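DNA polymerase (Bacillus phage phi29, PDB 2PY5) copies the viral genome by protein-primed, strand-displacing DNA synthesis with high processivity, and proofreads the new strand with a 3'-5' exonuclease. Local coordinates at residues Ile71-Arg76 with Leu406-Leu412; Ile133-Leu139 with Ile172-Ala176. The protein carries 2 engineered substitutions. All blocks are in the same frame, centred on the assembly; numbering follows the deposited sequence.

Following the chain from its N terminus, helix 63-76 of the exonuclease region comes first and supplies Ile71-Arg76, one half of contact 1. Helix 130-136 and the turn after it supply Ile133-Leu139, which meet Ile172-Ala176 on helix 160-182. This is contact 2, closing a loop of 32 residues within the same region. The chain then runs through much of the polymerization region before TPR2 delivers Leu406-Leu412 to contact 1. Contact 2 is therefore nested inside the much longer loop that contact 1 closes. The two do not touch; their centres lie about 34 Å apart. Contact 2 packs the exonuclease region internally, whereas contact 1 joins that region to the TPR2 insertion.

Contact 1. Residues Ile71-Arg76 with Leu406-Leu412; sequences INWLER and LKENGAL
The tip of a TPR2 hairpin meets the last turns of exonuclease helix 63-76 here, where Arg76 and Glu75 of the helix face Leu406 and Gly410 of the hairpin. Strands 402-406 and 412-416 are joined by a type I beta turn from Lys407 to Gly410. Asn409 adds an Asx turn, its OD1 accepting from Ala411 N.

Arg76 makes a direct hydrogen bond to the turn. Arg76 NH2 donates to Gly410 O at 2.8 Å, in the carbonyl plane and on a lone pair. Its NH1 turns back to Asn72 O at 3.1 Å, approaching from above that carbonyl plane. Both acceptors lie near the guanidinium plane, so the two bonds fix the rotation of the group. Leu406 CD1 lies over one guanidinium face, near its margin. The Arg76 chain is extended from CG to NE, which carries the guanidinium across to the turn.

Leu406 also lies head-to-tail alongside Glu75, with its CG 3.7 Å from Glu75 CB. A bend at chi2 (-78°) puts the Glu75 carboxylate near Leu406 N. A water joins them, donating to Glu75 OE1 at 2.7 Å and accepting from Leu406 N at 2.8 Å. Tyr90 OH holds the other oxygen, OE2.

At the far end, Leu412 lies athwart Ile71, with its CD2 3.8 Å from Ile71 CG2. Asn72 reaches both leucines from the same side, its amide packing over Leu406 and Leu412 where these meet.

Lys407, at the start of the turn, forms a salt bridge with a phosphate of the bound DNA. On the exonuclease side, Ile71 packs on strands 89-94 and 100-110, while Trp73 packs on helix 44-54. The hairpin thus meets a helix that packs on the exonuclease sheet.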
# COMPACT_ATOMS: atom_id res chain seq x y z
N ILE F 71 20.10 10.58 -10.12
CA ILE F 71 20.19 10.27 -11.55
C ILE F 71 20.55 11.52 -12.38
O ILE F 71 21.36 11.43 -13.31
CB ILE F 71 18.96 9.51 -12.07
CG1 ILE F 71 18.88 8.14 -11.38
CG2 ILE F 71 19.07 9.27 -13.58
CD1 ILE F 71 17.66 7.33 -11.78
N ASN F 72 19.94 12.66 -12.04
CA ASN F 72 20.34 13.92 -12.67
C ASN F 72 21.86 14.14 -12.54
O ASN F 72 22.51 14.59 -13.47
CB ASN F 72 19.58 15.10 -12.06
CG ASN F 72 18.26 15.38 -12.77
OD1 ASN F 72 17.20 14.82 -12.39
ND2 ASN F 72 18.31 16.18 -13.79
N TRP F 73 22.42 13.83 -11.38
CA TRP F 73 23.87 14.00 -11.19
C TRP F 73 24.65 12.99 -12.03
O TRP F 73 25.59 13.36 -12.73
CB TRP F 73 24.24 13.86 -9.71
CG TRP F 73 25.69 14.14 -9.41
CD1 TRP F 73 26.22 15.34 -8.99
CD2 TRP F 73 26.81 13.23 -9.50
NE1 TRP F 73 27.57 15.23 -8.83
CE2 TRP F 73 27.96 13.96 -9.13
CE3 TRP F 73 26.94 11.89 -9.86
CZ2 TRP F 73 29.23 13.38 -9.11
CZ3 TRP F 73 28.19 11.31 -9.83
CH2 TRP F 73 29.33 12.06 -9.48
N LEU F 74 24.24 11.72 -11.97
CA LEU F 74 24.95 10.68 -12.68
C LEU F 74 25.07 11.03 -14.16
O LEU F 74 26.14 10.95 -14.72
CB LEU F 74 24.25 9.31 -12.49
CG LEU F 74 24.39 8.72 -11.09
CD1 LEU F 74 23.36 7.60 -10.92
CD2 LEU F 74 25.79 8.17 -10.85
N GLU F 75 23.95 11.46 -14.75
CA GLU F 75 23.88 11.78 -16.18
C GLU F 75 24.77 12.95 -16.58
O GLU F 75 25.15 13.05 -17.74
CB GLU F 75 22.43 12.06 -16.57
CG GLU F 75 21.55 10.79 -16.56
CD GLU F 75 21.77 9.92 -17.78
OE1 GLU F 75 22.12 10.47 -18.86
OE2 GLU F 75 21.56 8.69 -17.69
N ARG F 76 25.08 13.84 -15.63
CA ARG F 76 25.95 14.99 -15.91
C ARG F 76 27.40 14.77 -15.51
O ARG F 76 28.25 15.64 -15.73
CB ARG F 76 25.39 16.21 -15.19
CG ARG F 76 24.08 16.72 -15.77
CD ARG F 76 23.53 17.80 -14.90
NE ARG F 76 22.37 18.48 -15.49
CZ ARG F 76 21.14 17.99 -15.45
NH1 ARG F 76 20.87 16.83 -14.87
NH2 ARG F 76 20.15 18.67 -16.00
N LEU F 406 17.88 11.69 -19.85
CA LEU F 406 17.79 13.15 -19.79
C LEU F 406 17.14 13.67 -21.06
O LEU F 406 17.63 13.43 -22.16
CB LEU F 406 19.16 13.81 -19.59
CG LEU F 406 19.76 13.97 -18.20
CD1 LEU F 406 20.88 15.02 -18.28
CD2 LEU F 406 18.75 14.34 -17.09
N LYS F 407 16.03 14.38 -20.88
CA LYS F 407 15.34 15.04 -21.99
C LYS F 407 16.16 16.25 -22.48
O LYS F 407 17.13 16.66 -21.83
CB LYS F 407 13.93 15.47 -21.54
CG LYS F 407 13.06 14.33 -21.07
CD LYS F 407 11.60 14.74 -20.78
CE LYS F 407 11.48 15.68 -19.59
NZ LYS F 407 10.04 15.97 -19.26
N GLU F 408 15.78 16.80 -23.64
CA GLU F 408 16.48 17.97 -24.21
C GLU F 408 16.61 19.13 -23.22
O GLU F 408 17.65 19.81 -23.19
CB GLU F 408 15.77 18.45 -25.47
N ASN F 409 15.57 19.33 -22.41
CA ASN F 409 15.55 20.41 -21.42
C ASN F 409 16.39 20.14 -20.17
O ASN F 409 16.54 21.02 -19.32
CB ASN F 409 14.11 20.75 -21.02
CG ASN F 409 13.41 19.62 -20.28
OD1 ASN F 409 13.98 18.54 -20.10
ND2 ASN F 409 12.17 19.85 -19.87
N GLY F 410 16.91 18.92 -20.04
CA GLY F 410 17.77 18.57 -18.91
C GLY F 410 17.01 17.95 -17.74
O GLY F 410 17.60 17.69 -16.68
N ALA F 411 15.70 17.73 -17.90
CA ALA F 411 14.90 17.02 -16.89
C ALA F 411 14.83 15.54 -17.23
O ALA F 411 14.99 15.15 -18.39
CB ALA F 411 13.49 17.60 -16.80
N LEU F 412 14.60 14.70 -16.22
CA LEU F 412 14.45 13.28 -16.44
C LEU F 412 13.15 12.94 -17.15
O LEU F 412 12.08 13.46 -16.80
CB LEU F 412 14.49 12.53 -15.11
CG LEU F 412 15.86 12.43 -14.45
CD1 LEU F 412 15.75 11.68 -13.15
CD2 LEU F 412 16.87 11.74 -15.40
O HOH W 1 20.22 10.42 -20.83

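Contact 2. Residues Ile133-Leu139 with Ile172-Ala176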
# COMPACT_ATOMS: atom_id res chain seq x y z
N ILE F 133 6.84 6.27 11.37
CA ILE F 133 7.82 5.28 11.81
C ILE F 133 8.38 5.63 13.18
O ILE F 133 8.44 4.79 14.06
CB ILE F 133 8.99 5.12 10.81
CG1 ILE F 133 8.47 4.52 9.50
CG2 ILE F 133 10.10 4.24 11.41
CD1 ILE F 133 9.40 4.66 8.31
N ALA F 134 8.77 6.87 13.38
CA ALA F 134 9.33 7.26 14.68
C ALA F 134 8.30 7.05 15.80
O ALA F 134 8.63 6.54 16.87
CB ALA F 134 9.82 8.71 14.65
N LYS F 135 7.06 7.44 15.54
CA LYS F 135 5.99 7.29 16.53
C LYS F 135 5.75 5.83 16.89
O LYS F 135 5.80 5.45 18.06
CB LYS F 135 4.70 7.91 15.99
N ASP F 136 5.50 5.02 15.86
CA ASP F 136 5.10 3.62 16.05
C ASP F 136 6.26 2.74 16.54
O ASP F 136 6.04 1.78 17.29
CB ASP F 136 4.54 3.04 14.75
CG ASP F 136 3.24 3.69 14.32
OD1 ASP F 136 2.54 4.30 15.17
OD2 ASP F 136 2.91 3.58 13.12
N PHE F 137 7.48 3.07 16.13
CA PHE F 137 8.67 2.31 16.51
C PHE F 137 9.29 2.84 17.81
O PHE F 137 10.30 2.31 18.26
CB PHE F 137 9.72 2.32 15.40
CG PHE F 137 9.43 1.36 14.26
CD1 PHE F 137 8.26 1.45 13.52
CD2 PHE F 137 10.36 0.38 13.91
CE1 PHE F 137 8.01 0.56 12.46
CE2 PHE F 137 10.11 -0.50 12.85
CZ PHE F 137 8.94 -0.41 12.13
N LYS F 138 8.67 3.86 18.41
CA LYS F 138 9.11 4.46 19.68
C LYS F 138 10.53 5.00 19.60
O LYS F 138 11.36 4.73 20.47
CB LYS F 138 8.97 3.46 20.84
CG LYS F 138 7.65 2.73 20.88
CD LYS F 138 6.46 3.67 21.02
CE LYS F 138 6.38 4.32 22.38
NZ LYS F 138 5.00 4.82 22.68
N LEU F 139 10.78 5.78 18.55
CA LEU F 139 12.10 6.37 18.26
C LEU F 139 12.01 7.88 18.46
O LEU F 139 10.95 8.47 18.29
CB LEU F 139 12.52 6.05 16.82
CG LEU F 139 12.50 4.57 16.39
CD1 LEU F 139 12.87 4.45 14.93
CD2 LEU F 139 13.44 3.77 17.27
N ILE F 172 16.29 8.24 12.47
CA ILE F 172 15.02 7.49 12.62
C ILE F 172 15.04 6.27 11.69
O ILE F 172 14.76 5.14 12.12
CB ILE F 172 13.80 8.37 12.30
CG1 ILE F 172 13.55 9.36 13.44
CG2 ILE F 172 12.53 7.49 12.08
CD1 ILE F 172 12.74 10.56 13.02
N ILE F 173 15.36 6.50 10.42
CA ILE F 173 15.39 5.41 9.44
C ILE F 173 16.54 4.41 9.76
O ILE F 173 16.35 3.21 9.67
CB ILE F 173 15.45 5.93 8.00
CG1 ILE F 173 14.14 6.68 7.64
CG2 ILE F 173 15.69 4.78 7.02
CD1 ILE F 173 12.83 5.85 7.81
N ALA F 174 17.70 4.91 10.18
CA ALA F 174 18.77 4.01 10.63
C ALA F 174 18.32 3.11 11.77
O ALA F 174 18.59 1.91 11.77
CB ALA F 174 20.02 4.79 11.06
N GLU F 175 17.67 3.68 12.78
CA GLU F 175 17.22 2.91 13.95
C GLU F 175 16.17 1.87 13.56
O GLU F 175 16.22 0.73 14.02
CB GLU F 175 16.68 3.84 15.03
CG GLU F 175 17.79 4.70 15.70
CD GLU F 175 17.26 5.73 16.70
OE1 GLU F 175 16.05 6.02 16.69
OE2 GLU F 175 18.07 6.23 17.51
N ALA F 176 15.22 2.28 12.73
CA ALA F 176 14.13 1.39 12.32
C ALA F 176 14.66 0.26 11.44
O ALA F 176 14.29 -0.90 11.65
CB ALA F 176 13.02 2.16 11.61
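Ile133 and Ala134 of helix 130-136 pack against Ile172, Ile173 and Ala176 of helix 160-182, an apolar helix-helix contact within the exonuclease domain. The shorter helix ends in a Schellman motif. Lys138 takes a positive phi there, and Leu139 N bonds back to Ala134 O at 2.8 Å. This turn brings Leu139 round to the second helix.

The Ile133 side chain forks at CB. One branch, CG2, stands anti to the backbone N and meets Ala176 CB at 3.6 Å, with Ile172 CG2 a little farther off. The same methyl lies over one face of the Phe137 ring, off its centre. The other branch leaves through CG1, beside the backbone N (chi1 -67°), and ends at CD1. That tip touches Ile173 CD1 at 3.7 Å, the two side chains set roughly perpendicular. Ala134 CB fits against Ile172 CD1 at 3.8 Å.

Farther out, Ile133 and Ile173 both reach His61, a residue that interacts with the primer terminal protein. Phe137 also packs on helix 376-387 of the polymerization region.

Leu139 and Glu175 lie flank to flank, pointing contrary ways. Glu175 OE1 lies beside the leucine, 3.5 Å from Leu139 CD2. The other leucine methyl, CD1, rests 3.5 Å from Ile172 O, which accepts the helical bond from Ala176 N.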